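Local coordinates for protein cycloalternan-forming enzyme (Listeria monocytogenes serovar 1/2a, PDB 5F7U) that belongs to glycoside hydrolase family 31, joining a TIM barrel to beta-rich domains and a family 6 carbohydrate-binding module that carry bound glycans, at residues Leu746-Ile751 with Leu792-Lys797; Asp737-Phe742 with Lys759-Pro764; Trp628-Ala633 with Ala650-Ala655. The protein carries 1 engineered substitution. One frame throughout, in Å; residues are numbered along the deposited sequence.

Contact 1 (Leu746-Ile751 with Leu792-Lys797); sequences LLVAPI and LPVFAK
The Phe795 ring turns an edge to Leu747, whose carbonyl O lies near the ring plane, 3.6 Å from Phe795 CD1. His777, a residue of a glycan pocket, meets the same ring with its plane roughly perpendicular, and the side chain of Phe795 is itself about 5 Å from a bound alpha-D-glucopyranose. The pyrrolidine ring of Pro793 is met by Ile751 instead: the two side chains cross at about a right angle, with Ile751 CD1 3.6 Å from Pro793 CD.

Strands 746-748 and 794-797 run antiparallel at 154° inside the C-terminal beta domain of the family. Leu747 and Phe795 form the hydrogen-bonded pair: Leu747 N reaches Phe795 O at 2.7 Å with an N-H...O angle of 168°, and Phe795 N returns a bond to Leu747 O. On the other face of the sheet, Val748 and Val794 lie alongside each other and point the same way. Because Val794 CG1 stands opposite its own backbone N (chi1 -176°), this branch meets Val748 CG2 at 4.0 Å. Leu746 CD2 similarly packs on Ala796 CB.

The ladder takes one further step, Ala749 N to Pro793 O at 3.0 Å. Pro793 has no N-H with which to return the bond, and Pro793 CD sits 3.2 Å from Ala749 O. That buried oxygen has no polar partner in the model, which probably carries some energetic cost.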
ATOM      1  N   LEU A 746       5.933 -14.987   2.700  1.00 15.33           N
ATOM      2  CA  LEU A 746       4.908 -15.599   1.849  1.00 14.21           C
ATOM      3  C   LEU A 746       4.856 -14.892   0.530  1.00 13.86           C
ATOM      4  O   LEU A 746       4.803 -13.661   0.490  1.00 13.67           O
ATOM      5  CB  LEU A 746       3.522 -15.580   2.497  1.00 13.90           C
ATOM      6  CG  LEU A 746       3.350 -16.363   3.810  1.00 14.03           C
ATOM      7  CD1 LEU A 746       1.929 -16.152   4.347  1.00 13.93           C
ATOM      8  CD2 LEU A 746       3.677 -17.845   3.616  1.00 14.16           C
ATOM      9  N   LEU A 747       4.927 -15.686  -0.540  1.00 13.32           N
ATOM     10  CA  LEU A 747       4.720 -15.158  -1.880  1.00 12.94           C
ATOM     11  C   LEU A 747       3.290 -15.505  -2.280  1.00 12.61           C
ATOM     12  O   LEU A 747       2.906 -16.700  -2.335  1.00 13.09           O
ATOM     13  CB  LEU A 747       5.755 -15.726  -2.859  1.00 12.72           C
ATOM     14  CG  LEU A 747       5.867 -15.107  -4.275  1.00 12.79           C
ATOM     15  CD1 LEU A 747       7.159 -15.598  -4.917  1.00 12.99           C
ATOM     16  CD2 LEU A 747       4.682 -15.424  -5.191  1.00 13.16           C
ATOM     17  N   VAL A 748       2.488 -14.471  -2.550  1.00 12.04           N
ATOM     18  CA  VAL A 748       1.066 -14.678  -2.866  1.00 11.90           C
ATOM     19  C   VAL A 748       0.827 -14.310  -4.326  1.00 11.93           C
ATOM     20  O   VAL A 748       1.229 -13.238  -4.760  1.00 11.73           O
ATOM     21  CB  VAL A 748       0.146 -13.791  -1.973  1.00 11.80           C
ATOM     22  CG1 VAL A 748      -1.324 -13.976  -2.331  1.00 11.86           C
ATOM     23  CG2 VAL A 748       0.376 -14.090  -0.501  1.00 11.84           C
ATOM     24  N   ALA A 749       0.098 -15.161  -5.057  1.00 12.45           N
ATOM     25  CA  ALA A 749      -0.161 -14.916  -6.466  1.00 13.09           C
ATOM     26  C   ALA A 749      -1.653 -14.979  -6.799  1.00 13.39           C
ATOM     27  O   ALA A 749      -2.147 -16.007  -7.243  1.00 13.89           O
ATOM     28  CB  ALA A 749       0.663 -15.890  -7.315  1.00 13.17           C
ATOM     29  N   PRO A 750      -2.390 -13.864  -6.575  1.00 13.61           N
ATOM     30  CA  PRO A 750      -3.828 -13.967  -6.818  1.00 13.60           C
ATOM     31  C   PRO A 750      -4.137 -14.052  -8.311  1.00 13.64           C
ATOM     32  O   PRO A 750      -3.313 -13.653  -9.140  1.00 13.73           O
ATOM     33  CB  PRO A 750      -4.380 -12.681  -6.213  1.00 13.87           C
ATOM     34  CG  PRO A 750      -3.281 -11.705  -6.353  1.00 13.91           C
ATOM     35  CD  PRO A 750      -2.006 -12.508  -6.127  1.00 13.49           C
ATOM     36  N   ILE A 751      -5.288 -14.625  -8.637  1.00 13.47           N
ATOM     37  CA  ILE A 751      -5.716 -14.719 -10.028  1.00 13.55           C
ATOM     38  C   ILE A 751      -6.621 -13.516 -10.261  1.00 13.77           C
ATOM     39  O   ILE A 751      -7.743 -13.452  -9.715  1.00 14.02           O
ATOM     40  CB  ILE A 751      -6.453 -16.053 -10.332  1.00 13.85           C
ATOM     41  CG1 ILE A 751      -5.483 -17.239 -10.409  1.00 14.29           C
ATOM     42  CG2 ILE A 751      -7.115 -15.987 -11.710  1.00 14.09           C
ATOM     43  CD1 ILE A 751      -4.912 -17.735  -9.098  1.00 14.59           C
ATOM     44  N   LEU A 792      -5.770 -20.520  -4.358  1.00 14.80           N
ATOM     45  CA  LEU A 792      -4.853 -19.372  -4.391  1.00 14.18           C
ATOM     46  C   LEU A 792      -3.418 -19.870  -4.219  1.00 13.83           C
ATOM     47  O   LEU A 792      -3.108 -20.412  -3.167  1.00 14.07           O
ATOM     48  CB  LEU A 792      -5.194 -18.413  -3.225  1.00 14.18           C
ATOM     49  CG  LEU A 792      -4.309 -17.177  -3.013  1.00 14.12           C
ATOM     50  CD1 LEU A 792      -4.589 -16.135  -4.084  1.00 14.20           C
ATOM     51  CD2 LEU A 792      -4.591 -16.570  -1.658  1.00 14.44           C
ATOM     52  N   PRO A 793      -2.527 -19.651  -5.207  1.00 13.63           N
ATOM     53  CA  PRO A 793      -1.115 -20.061  -5.013  1.00 13.35           C
ATOM     54  C   PRO A 793      -0.454 -19.202  -3.934  1.00 13.16           C
ATOM     55  O   PRO A 793      -0.425 -17.981  -4.062  1.00 12.64           O
ATOM     56  CB  PRO A 793      -0.457 -19.770  -6.374  1.00 13.31           C
ATOM     57  CG  PRO A 793      -1.598 -19.594  -7.336  1.00 13.56           C
ATOM     58  CD  PRO A 793      -2.759 -19.067  -6.540  1.00 13.36           C
ATOM     59  N   VAL A 794       0.032 -19.831  -2.865  1.00 13.03           N
ATOM     60  CA  VAL A 794       0.794 -19.126  -1.813  1.00 13.03           C
ATOM     61  C   VAL A 794       1.978 -20.007  -1.434  1.00 13.34           C
ATOM     62  O   VAL A 794       1.792 -21.196  -1.185  1.00 13.75           O
ATOM     63  CB  VAL A 794      -0.035 -18.808  -0.543  1.00 13.17           C
ATOM     64  CG1 VAL A 794       0.810 -18.003   0.445  1.00 13.51           C
ATOM     65  CG2 VAL A 794      -1.293 -17.986  -0.871  1.00 13.16           C
ATOM     66  N   PHE A 795       3.174 -19.416  -1.384  1.00 13.43           N
ATOM     67  CA  PHE A 795       4.412 -20.163  -1.136  1.00 13.59           C
ATOM     68  C   PHE A 795       5.231 -19.545  -0.016  1.00 13.94           C
ATOM     69  O   PHE A 795       5.309 -18.313   0.104  1.00 13.36           O
ATOM     70  CB  PHE A 795       5.288 -20.195  -2.388  1.00 13.74           C
ATOM     71  CG  PHE A 795       4.538 -20.527  -3.649  1.00 13.83           C
ATOM     72  CD1 PHE A 795       3.835 -19.532  -4.335  1.00 13.48           C
ATOM     73  CD2 PHE A 795       4.537 -21.843  -4.157  1.00 14.46           C
ATOM     74  CE1 PHE A 795       3.131 -19.834  -5.496  1.00 13.94           C
ATOM     75  CE2 PHE A 795       3.853 -22.140  -5.334  1.00 14.78           C
ATOM     76  CZ  PHE A 795       3.148 -21.133  -6.002  1.00 14.53           C
ATOM     77  N   ALA A 796       5.854 -20.401   0.791  1.00 14.42           N
ATOM     78  CA  ALA A 796       6.760 -19.932   1.836  1.00 15.13           C
ATOM     79  C   ALA A 796       8.201 -20.008   1.372  1.00 15.70           C
ATOM     80  O   ALA A 796       8.626 -21.000   0.800  1.00 16.10           O
ATOM     81  CB  ALA A 796       6.590 -20.754   3.109  1.00 15.21           C
ATOM     82  N   LYS A 797       8.940 -18.954   1.689  1.00 16.45           N
ATOM     83  CA  LYS A 797      10.368 -18.808   1.411  1.00 17.38           C
ATOM     84  C   LYS A 797      11.174 -19.770   2.273  1.00 17.35           C
ATOM     85  O   LYS A 797      10.784 -20.077   3.401  1.00 17.23           O
ATOM     86  CB  LYS A 797      10.736 -17.374   1.770  1.00 19.36           C
ATOM     87  CG  LYS A 797      12.123 -16.919   1.419  1.00 22.10           C
ATOM     88  CD  LYS A 797      12.174 -15.395   1.523  1.00 23.62           C
ATOM     89  CE  LYS A 797      12.188 -14.866   2.943  1.00 25.11           C
ATOM     90  NZ  LYS A 797      12.440 -13.385   2.886  1.00 26.60           N
TER

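Contact 2 (Asp737-Phe742 with Lys759-Pro764); sequences DEQYMF and KEVYLP
Gln739 places CG between its backbone N and carbonyl carbon (chi1 65°), then runs on extended, which carries its amide to the backbone of Tyr762; Lys759 bends at chi2 (67°) to bring NZ to the carbonyl O of Glu738. In the C-terminal beta domain of the family 31 fold, the contact links the sheet containing strand 740-742 to the two-stranded sheet of strand 758-763. The glutamine amide makes a two-bond bridge to one residue. Gln739 NE2 donates to Tyr762 O at 2.8 Å with a nearly straight N-H...O angle of 172°, the acceptor lying in the amide plane. Tyr762 N in turn donates to a lone pair of Gln739 OE1 at 2.9 Å. Gripped at both ends, the amide has its flip state and rotation fixed.

Lys759 NZ bonds to Glu738 O at 2.9 Å, tilted out of the carbonyl plane, and also to Pro750 O. Its salt bridge to Glu738 OE1 is long, 3.8 Å, and is supplemented by two waters that each join the same two atoms; Gln753 NE2 holds OE1 as well. A third water donates to Gln739 OE1 at 2.8 Å and to Glu760 O at 2.9 Å.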
ATOM      1  N   ASP A 737       2.804  -7.234 -11.307  1.00 13.16           N
ATOM      2  CA  ASP A 737       1.711  -6.574 -10.591  1.00 13.02           C
ATOM      3  C   ASP A 737       0.564  -7.514 -10.261  1.00 12.61           C
ATOM      4  O   ASP A 737      -0.517  -7.058  -9.874  1.00 12.49           O
ATOM      5  CB  ASP A 737       1.231  -5.341 -11.383  1.00 13.83           C
ATOM      6  CG  ASP A 737       0.775  -5.679 -12.785  1.00 14.90           C
ATOM      7  OD1 ASP A 737       0.701  -6.885 -13.160  1.00 14.71           O
ATOM      8  OD2 ASP A 737       0.555  -4.718 -13.553  1.00 15.96           O
ATOM      9  N   GLU A 738       0.788  -8.828 -10.411  1.00 12.40           N
ATOM     10  CA  GLU A 738      -0.233  -9.828 -10.118  1.00 12.45           C
ATOM     11  C   GLU A 738       0.265 -10.882  -9.132  1.00 12.27           C
ATOM     12  O   GLU A 738      -0.284 -11.990  -9.032  1.00 12.52           O
ATOM     13  CB  GLU A 738      -0.788 -10.464 -11.407  1.00 13.01           C
ATOM     14  CG  GLU A 738      -1.289  -9.444 -12.424  1.00 13.87           C
ATOM     15  CD  GLU A 738      -1.985 -10.053 -13.640  1.00 14.83           C
ATOM     16  OE1 GLU A 738      -2.086 -11.295 -13.753  1.00 15.14           O
ATOM     17  OE2 GLU A 738      -2.486  -9.258 -14.480  1.00 15.71           O
ATOM     18  N   GLN A 739       1.294 -10.511  -8.380  1.00 11.83           N
ATOM     19  CA  GLN A 739       1.769 -11.303  -7.242  1.00 11.82           C
ATOM     20  C   GLN A 739       2.493 -10.350  -6.311  1.00 11.53           C
ATOM     21  O   GLN A 739       2.828  -9.223  -6.707  1.00 11.89           O
ATOM     22  CB  GLN A 739       2.712 -12.424  -7.683  1.00 12.04           C
ATOM     23  CG  GLN A 739       4.035 -11.936  -8.287  1.00 12.25           C
ATOM     24  CD  GLN A 739       4.887 -13.100  -8.763  1.00 12.82           C
ATOM     25  OE1 GLN A 739       4.581 -13.730  -9.764  1.00 13.35           O
ATOM     26  NE2 GLN A 739       5.965 -13.377  -8.042  1.00 12.65           N
ATOM     27  N   TYR A 740       2.773 -10.806  -5.095  1.00 11.47           N
ATOM     28  CA  TYR A 740       3.447  -9.948  -4.125  1.00 11.39           C
ATOM     29  C   TYR A 740       3.944 -10.745  -2.951  1.00 11.40           C
ATOM     30  O   TYR A 740       3.575 -11.921  -2.773  1.00 11.53           O
ATOM     31  CB  TYR A 740       2.484  -8.858  -3.619  1.00 11.34           C
ATOM     32  CG  TYR A 740       1.157  -9.354  -3.102  1.00 11.69           C
ATOM     33  CD1 TYR A 740       0.998  -9.775  -1.762  1.00 11.86           C
ATOM     34  CD2 TYR A 740       0.028  -9.386  -3.948  1.00 11.91           C
ATOM     35  CE1 TYR A 740      -0.250 -10.211  -1.287  1.00 12.33           C
ATOM     36  CE2 TYR A 740      -1.218  -9.819  -3.476  1.00 12.17           C
ATOM     37  CZ  TYR A 740      -1.345 -10.224  -2.150  1.00 12.35           C
ATOM     38  OH  TYR A 740      -2.588 -10.641  -1.685  1.00 12.73           O
ATOM     39  N   MET A 741       4.786 -10.114  -2.139  1.00 11.74           N
ATOM     40  CA  MET A 741       5.209 -10.721  -0.876  1.00 12.22           C
ATOM     41  C   MET A 741       4.270 -10.243   0.217  1.00 12.28           C
ATOM     42  O   MET A 741       3.832  -9.081   0.210  1.00 12.31           O
ATOM     43  CB  MET A 741       6.643 -10.328  -0.509  1.00 12.90           C
ATOM     44  CG  MET A 741       7.717 -10.818  -1.481  1.00 13.36           C
ATOM     45  SD  MET A 741       7.778 -12.612  -1.668  1.00 14.90           S
ATOM     46  CE  MET A 741       8.203 -13.169  -0.016  1.00 14.74           C
ATOM     47  N   PHE A 742       3.964 -11.134   1.152  1.00 12.05           N
ATOM     48  CA  PHE A 742       3.055 -10.815   2.252  1.00 12.39           C
ATOM     49  C   PHE A 742       3.747 -11.221   3.540  1.00 12.88           C
ATOM     50  O   PHE A 742       4.080 -12.400   3.719  1.00 13.00           O
ATOM     51  CB  PHE A 742       1.723 -11.561   2.055  1.00 12.37           C
ATOM     52  CG  PHE A 742       0.651 -11.185   3.035  1.00 12.63           C
ATOM     53  CD1 PHE A 742       0.281  -9.851   3.226  1.00 12.67           C
ATOM     54  CD2 PHE A 742      -0.023 -12.184   3.740  1.00 12.86           C
ATOM     55  CE1 PHE A 742      -0.721  -9.513   4.128  1.00 12.95           C
ATOM     56  CE2 PHE A 742      -1.041 -11.848   4.633  1.00 13.37           C
ATOM     57  CZ  PHE A 742      -1.392 -10.520   4.819  1.00 13.23           C
ATOM     58  N   LYS A 759      -2.157 -20.124 -13.706  1.00 16.80           N
ATOM     59  CA  LYS A 759      -1.574 -18.896 -13.157  1.00 15.93           C
ATOM     60  C   LYS A 759      -0.051 -18.945 -13.229  1.00 16.03           C
ATOM     61  O   LYS A 759       0.571 -19.854 -12.670  1.00 15.68           O
ATOM     62  CB  LYS A 759      -2.039 -18.709 -11.702  1.00 15.20           C
ATOM     63  CG  LYS A 759      -1.333 -17.606 -10.904  1.00 14.73           C
ATOM     64  CD  LYS A 759      -1.663 -16.222 -11.464  1.00 14.28           C
ATOM     65  CE  LYS A 759      -1.034 -15.168 -10.560  1.00 13.92           C
ATOM     66  NZ  LYS A 759      -1.266 -13.773 -11.058  1.00 12.93           N
ATOM     67  N   GLU A 760       0.547 -17.965 -13.913  1.00 16.15           N
ATOM     68  CA  GLU A 760       2.011 -17.835 -13.936  1.00 16.38           C
ATOM     69  C   GLU A 760       2.443 -17.235 -12.616  1.00 15.55           C
ATOM     70  O   GLU A 760       1.824 -16.265 -12.143  1.00 15.13           O
ATOM     71  CB  GLU A 760       2.452 -16.901 -15.061  1.00 17.80           C
ATOM     72  CG  GLU A 760       2.439 -17.557 -16.421  1.00 20.01           C
ATOM     73  CD  GLU A 760       2.917 -16.629 -17.536  1.00 21.09           C
ATOM     74  OE1 GLU A 760       3.358 -15.486 -17.280  1.00 23.20           O
ATOM     75  OE2 GLU A 760       2.837 -17.047 -18.687  1.00 22.68           O
ATOM     76  N   VAL A 761       3.466 -17.828 -11.994  1.00 14.60           N
ATOM     77  CA  VAL A 761       4.038 -17.269 -10.765  1.00 14.17           C
ATOM     78  C   VAL A 761       5.535 -17.141 -10.960  1.00 14.20           C
ATOM     79  O   VAL A 761       6.208 -18.155 -11.202  1.00 14.59           O
ATOM     80  CB  VAL A 761       3.781 -18.151  -9.520  1.00 14.21           C
ATOM     81  CG1 VAL A 761       4.281 -17.431  -8.258  1.00 13.54           C
ATOM     82  CG2 VAL A 761       2.298 -18.493  -9.371  1.00 13.54           C
ATOM     83  N   TYR A 762       6.066 -15.927 -10.860  1.00 13.84           N
ATOM     84  CA  TYR A 762       7.516 -15.804 -10.952  1.00 14.10           C
ATOM     85  C   TYR A 762       8.118 -16.110  -9.575  1.00 14.11           C
ATOM     86  O   TYR A 762       7.734 -15.470  -8.572  1.00 13.70           O
ATOM     87  CB  TYR A 762       7.997 -14.411 -11.455  1.00 14.09           C
ATOM     88  CG  TYR A 762       9.514 -14.382 -11.366  1.00 14.50           C
ATOM     89  CD1 TYR A 762      10.294 -15.184 -12.221  1.00 14.91           C
ATOM     90  CD2 TYR A 762      10.165 -13.669 -10.346  1.00 14.65           C
ATOM     91  CE1 TYR A 762      11.672 -15.222 -12.106  1.00 15.69           C
ATOM     92  CE2 TYR A 762      11.550 -13.700 -10.218  1.00 15.01           C
ATOM     93  CZ  TYR A 762      12.297 -14.493 -11.090  1.00 15.60           C
ATOM     94  OH  TYR A 762      13.668 -14.552 -10.982  1.00 16.69           O
ATOM     95  N   LEU A 763       9.034 -17.089  -9.525  1.00 14.54           N
ATOM     96  CA  LEU A 763       9.712 -17.424  -8.284  1.00 14.82           C
ATOM     97  C   LEU A 763      11.140 -16.919  -8.312  1.00 15.71           C
ATOM     98  O   LEU A 763      11.931 -17.388  -9.131  1.00 15.34           O
ATOM     99  CB  LEU A 763       9.697 -18.940  -8.038  1.00 14.86           C
ATOM    100  CG  LEU A 763       8.313 -19.584  -7.946  1.00 15.03           C
ATOM    101  CD1 LEU A 763       8.498 -21.092  -7.819  1.00 15.22           C
ATOM    102  CD2 LEU A 763       7.481 -19.023  -6.792  1.00 14.58           C
ATOM    103  N   PRO A 764      11.477 -15.974  -7.417  1.00 16.28           N
ATOM    104  CA  PRO A 764      12.874 -15.549  -7.301  1.00 17.33           C
ATOM    105  C   PRO A 764      13.773 -16.684  -6.832  1.00 18.64           C
ATOM    106  O   PRO A 764      13.292 -17.721  -6.375  1.00 17.56           O
ATOM    107  CB  PRO A 764      12.831 -14.464  -6.223  1.00 17.03           C
ATOM    108  CG  PRO A 764      11.418 -13.992  -6.222  1.00 16.79           C
ATOM    109  CD  PRO A 764      10.617 -15.250  -6.463  1.00 16.20           C
TER
HETATM  110  O   HOH W   1      -3.760 -13.299 -12.595  1.00 13.39           O
HETATM  111  O   HOH W   2      -0.065 -13.196 -13.571  1.00 21.63           O
HETATM  112  O   HOH W   3       2.132 -13.568 -11.128  1.00 26.38           O

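Contact 3 (Trp628-Ala633 with Ala650-Ala655); sequences WAWDMA and AMAAFA
Met651 SD approaches the indole of Trp630 obliquely, 3.5 Å from Trp630 NE1, in a Met-aromatic contact within a beta-alpha-beta unit of the TIM barrel. Strand 628-631 supplies the indole, and helix 642-653, which leads on to strand 657-660, supplies the methionine. The evidence for the oblique approach is that SD lies 4.2 Å from the centroid of the five-membered ring of Trp630 and 52° off its normal, so the sulfur sits neither squarely over a face nor at an edge. A bend at chi2 of Met651 (-87°) turns the chain so that its end also reaches the other tryptophan: CE lies near the ring plane of Trp628, 4.2 Å from CZ3 at its edge. One helix position on, Ala652 CB touches both Trp630 NE1 and Met632 CB, each at 3.8 Å. The backbone CA of Met632 lies 3.6 Å above one face of the Trp630 indole, offset toward its rim.

In the second shell, Phe610 of helix 607-622 meets that indole with nearly parallel rings. Phe610 and Leu614 also touch Met651, so this neighbouring helix supports both partners of the sulfur contact. Trp628 is tied through NE1 to Glu255 OE2. On the barrel side, Gln659 NE2 donates to Trp630 O and to Asp631 OD1, joining strand 628-631 to its neighbour 657-660. Behind Met651, the backbone bond from Phe654 N to Met651 O, 2.9 Å, spans three residues.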
ATOM      1  N   TRP A 628      -3.200  -1.085   4.300  1.00 11.34           N
ATOM      2  CA  TRP A 628      -3.992  -0.746   3.124  1.00 11.04           C
ATOM      3  C   TRP A 628      -5.132  -1.756   2.942  1.00 11.26           C
ATOM      4  O   TRP A 628      -4.926  -2.967   3.085  1.00 11.13           O
ATOM      5  CB  TRP A 628      -3.073  -0.691   1.900  1.00 10.92           C
ATOM      6  CG  TRP A 628      -3.788  -0.499   0.573  1.00 10.67           C
ATOM      7  CD1 TRP A 628      -4.015   0.685  -0.081  1.00 10.36           C
ATOM      8  CD2 TRP A 628      -4.339  -1.525  -0.252  1.00 10.53           C
ATOM      9  NE1 TRP A 628      -4.690   0.465  -1.243  1.00 10.24           N
ATOM     10  CE2 TRP A 628      -4.909  -0.886  -1.376  1.00 10.57           C
ATOM     11  CE3 TRP A 628      -4.404  -2.934  -0.152  1.00 10.84           C
ATOM     12  CZ2 TRP A 628      -5.514  -1.597  -2.415  1.00 10.53           C
ATOM     13  CZ3 TRP A 628      -5.054  -3.651  -1.167  1.00 10.72           C
ATOM     14  CH2 TRP A 628      -5.575  -2.978  -2.296  1.00 10.88           C
ATOM     15  N   ALA A 629      -6.310  -1.227   2.592  1.00 11.56           N
ATOM     16  CA  ALA A 629      -7.509  -2.027   2.339  1.00 11.77           C
ATOM     17  C   ALA A 629      -8.059  -1.722   0.962  1.00 12.02           C
ATOM     18  O   ALA A 629      -7.716  -0.716   0.353  1.00 11.70           O
ATOM     19  CB  ALA A 629      -8.590  -1.701   3.361  1.00 11.99           C
ATOM     20  N   TRP A 630      -8.984  -2.573   0.529  1.00 12.06           N
ATOM     21  CA  TRP A 630      -9.827  -2.278  -0.631  1.00 12.48           C
ATOM     22  C   TRP A 630     -11.200  -2.869  -0.366  1.00 12.79           C
ATOM     23  O   TRP A 630     -11.342  -3.729   0.512  1.00 12.94           O
ATOM     24  CB  TRP A 630      -9.200  -2.830  -1.927  1.00 12.68           C
ATOM     25  CG  TRP A 630      -9.126  -4.351  -2.010  1.00 13.00           C
ATOM     26  CD1 TRP A 630      -8.488  -5.203  -1.125  1.00 13.44           C
ATOM     27  CD2 TRP A 630      -9.677  -5.180  -3.035  1.00 13.45           C
ATOM     28  NE1 TRP A 630      -8.640  -6.514  -1.535  1.00 13.75           N
ATOM     29  CE2 TRP A 630      -9.349  -6.533  -2.708  1.00 13.59           C
ATOM     30  CE3 TRP A 630     -10.402  -4.921  -4.206  1.00 13.39           C
ATOM     31  CZ2 TRP A 630      -9.753  -7.629  -3.510  1.00 13.84           C
ATOM     32  CZ3 TRP A 630     -10.791  -6.018  -5.026  1.00 13.67           C
ATOM     33  CH2 TRP A 630     -10.468  -7.348  -4.658  1.00 13.69           C
ATOM     34  N   ASP A 631     -12.213  -2.392  -1.097  1.00 12.71           N
ATOM     35  CA  ASP A 631     -13.538  -3.007  -1.046  1.00 12.91           C
ATOM     36  C   ASP A 631     -13.469  -4.302  -1.864  1.00 12.86           C
ATOM     37  O   ASP A 631     -13.481  -4.238  -3.086  1.00 13.12           O
ATOM     38  CB  ASP A 631     -14.605  -2.069  -1.667  1.00 13.13           C
ATOM     39  CG  ASP A 631     -14.666  -0.680  -1.005  1.00 13.24           C
ATOM     40  OD1 ASP A 631     -14.299  -0.521   0.164  1.00 13.09           O
ATOM     41  OD2 ASP A 631     -15.116   0.272  -1.679  1.00 13.44           O
ATOM     42  N   MET A 632     -13.354  -5.457  -1.204  1.00 12.74           N
ATOM     43  CA  MET A 632     -13.119  -6.710  -1.936  1.00 12.92           C
ATOM     44  C   MET A 632     -14.244  -6.952  -2.946  1.00 12.81           C
ATOM     45  O   MET A 632     -15.428  -6.815  -2.617  1.00 12.45           O
ATOM     46  CB  MET A 632     -12.912  -7.905  -0.987  1.00 14.14           C
ATOM     47  CG  MET A 632     -14.016  -8.138   0.027  1.00 14.91           C
ATOM     48  SD  MET A 632     -13.997  -9.856   0.591  1.00 16.40           S
ATOM     49  CE  MET A 632     -14.922 -10.566  -0.756  1.00 16.81           C
ATOM     50  N   ALA A 633     -13.848  -7.248  -4.186  1.00 12.61           N
ATOM     51  CA  ALA A 633     -14.780  -7.476  -5.305  1.00 12.88           C
ATOM     52  C   ALA A 633     -15.549  -6.249  -5.780  1.00 12.96           C
ATOM     53  O   ALA A 633     -16.464  -6.402  -6.570  1.00 13.07           O
ATOM     54  CB  ALA A 633     -15.730  -8.653  -5.023  1.00 12.92           C
ATOM     55  N   ALA A 650      -9.994 -14.458  -1.891  1.00 14.58           N
ATOM     56  CA  ALA A 650      -8.714 -15.112  -1.632  1.00 14.74           C
ATOM     57  C   ALA A 650      -7.601 -14.068  -1.492  1.00 14.60           C
ATOM     58  O   ALA A 650      -6.790 -14.126  -0.555  1.00 14.22           O
ATOM     59  CB  ALA A 650      -8.385 -16.073  -2.762  1.00 15.08           C
ATOM     60  N   MET A 651      -7.561 -13.124  -2.430  1.00 14.54           N
ATOM     61  CA  MET A 651      -6.545 -12.072  -2.368  1.00 14.68           C
ATOM     62  C   MET A 651      -6.747 -11.221  -1.096  1.00 14.23           C
ATOM     63  O   MET A 651      -5.782 -10.939  -0.397  1.00 14.14           O
ATOM     64  CB  MET A 651      -6.531 -11.228  -3.642  1.00 15.43           C
ATOM     65  CG  MET A 651      -5.510 -10.083  -3.626  1.00 15.93           C
ATOM     66  SD  MET A 651      -6.204  -8.597  -2.862  1.00 18.08           S
ATOM     67  CE  MET A 651      -4.733  -7.610  -2.642  1.00 18.14           C
ATOM     68  N   ALA A 652      -7.997 -10.855  -0.802  1.00 13.53           N
ATOM     69  CA  ALA A 652      -8.298  -9.962   0.325  1.00 13.10           C
ATOM     70  C   ALA A 652      -7.874 -10.564   1.656  1.00 13.07           C
ATOM     71  O   ALA A 652      -7.368  -9.850   2.548  1.00 13.12           O
ATOM     72  CB  ALA A 652      -9.786  -9.607   0.357  1.00 13.03           C
ATOM     73  N   ALA A 653      -8.059 -11.880   1.788  1.00 12.82           N
ATOM     74  CA  ALA A 653      -7.676 -12.593   3.007  1.00 13.08           C
ATOM     75  C   ALA A 653      -6.150 -12.603   3.171  1.00 13.12           C
ATOM     76  O   ALA A 653      -5.655 -12.753   4.287  1.00 13.14           O
ATOM     77  CB  ALA A 653      -8.225 -14.016   2.978  1.00 13.41           C
ATOM     78  N   PHE A 654      -5.427 -12.391   2.066  1.00 12.98           N
ATOM     79  CA  PHE A 654      -3.953 -12.288   2.062  1.00 13.12           C
ATOM     80  C   PHE A 654      -3.476 -10.872   1.737  1.00 12.90           C
ATOM     81  O   PHE A 654      -2.446 -10.695   1.053  1.00 13.49           O
ATOM     82  CB  PHE A 654      -3.324 -13.322   1.091  1.00 13.25           C
ATOM     83  CG  PHE A 654      -3.283 -14.718   1.644  1.00 13.57           C
ATOM     84  CD1 PHE A 654      -4.418 -15.527   1.610  1.00 13.71           C
ATOM     85  CD2 PHE A 654      -2.110 -15.218   2.261  1.00 13.83           C
ATOM     86  CE1 PHE A 654      -4.400 -16.823   2.138  1.00 14.29           C
ATOM     87  CE2 PHE A 654      -2.081 -16.515   2.778  1.00 14.22           C
ATOM     88  CZ  PHE A 654      -3.231 -17.317   2.720  1.00 14.42           C
ATOM     89  N   ALA A 655      -4.247  -9.871   2.189  1.00 12.85           N
ATOM     90  CA  ALA A 655      -3.840  -8.474   2.028  1.00 12.66           C
ATOM     91  C   ALA A 655      -3.782  -7.810   3.404  1.00 12.54           C
ATOM     92  O   ALA A 655      -4.191  -8.432   4.397  1.00 12.73           O
ATOM     93  CB  ALA A 655      -4.780  -7.743   1.067  1.00 13.17           C
TER

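How the contacts relate
Contact 3 comes first along the chain and belongs to the TIM barrel; contacts 1 and 2 follow in the C-terminal beta domain, where their segments alternate in sequence. The centres of contacts 1 and 2 are about 7 Å apart; both reach one antiparallel sheet, in which strands 740-742 and 746-748 are neighbours joined by Val748 N to Tyr740 O at 2.8 Å, while strand 758-763 lies in a separate two-stranded sheet. Contact 3 is centred about 14 Å from contact 1 and about 16 Å from contact 2, yet reaches both: Leu792 and Pro750 pack against residues 650-654, and Tyr740 OH meets Phe654 O at 2.7 Å. Together they form a buried interdomain seam.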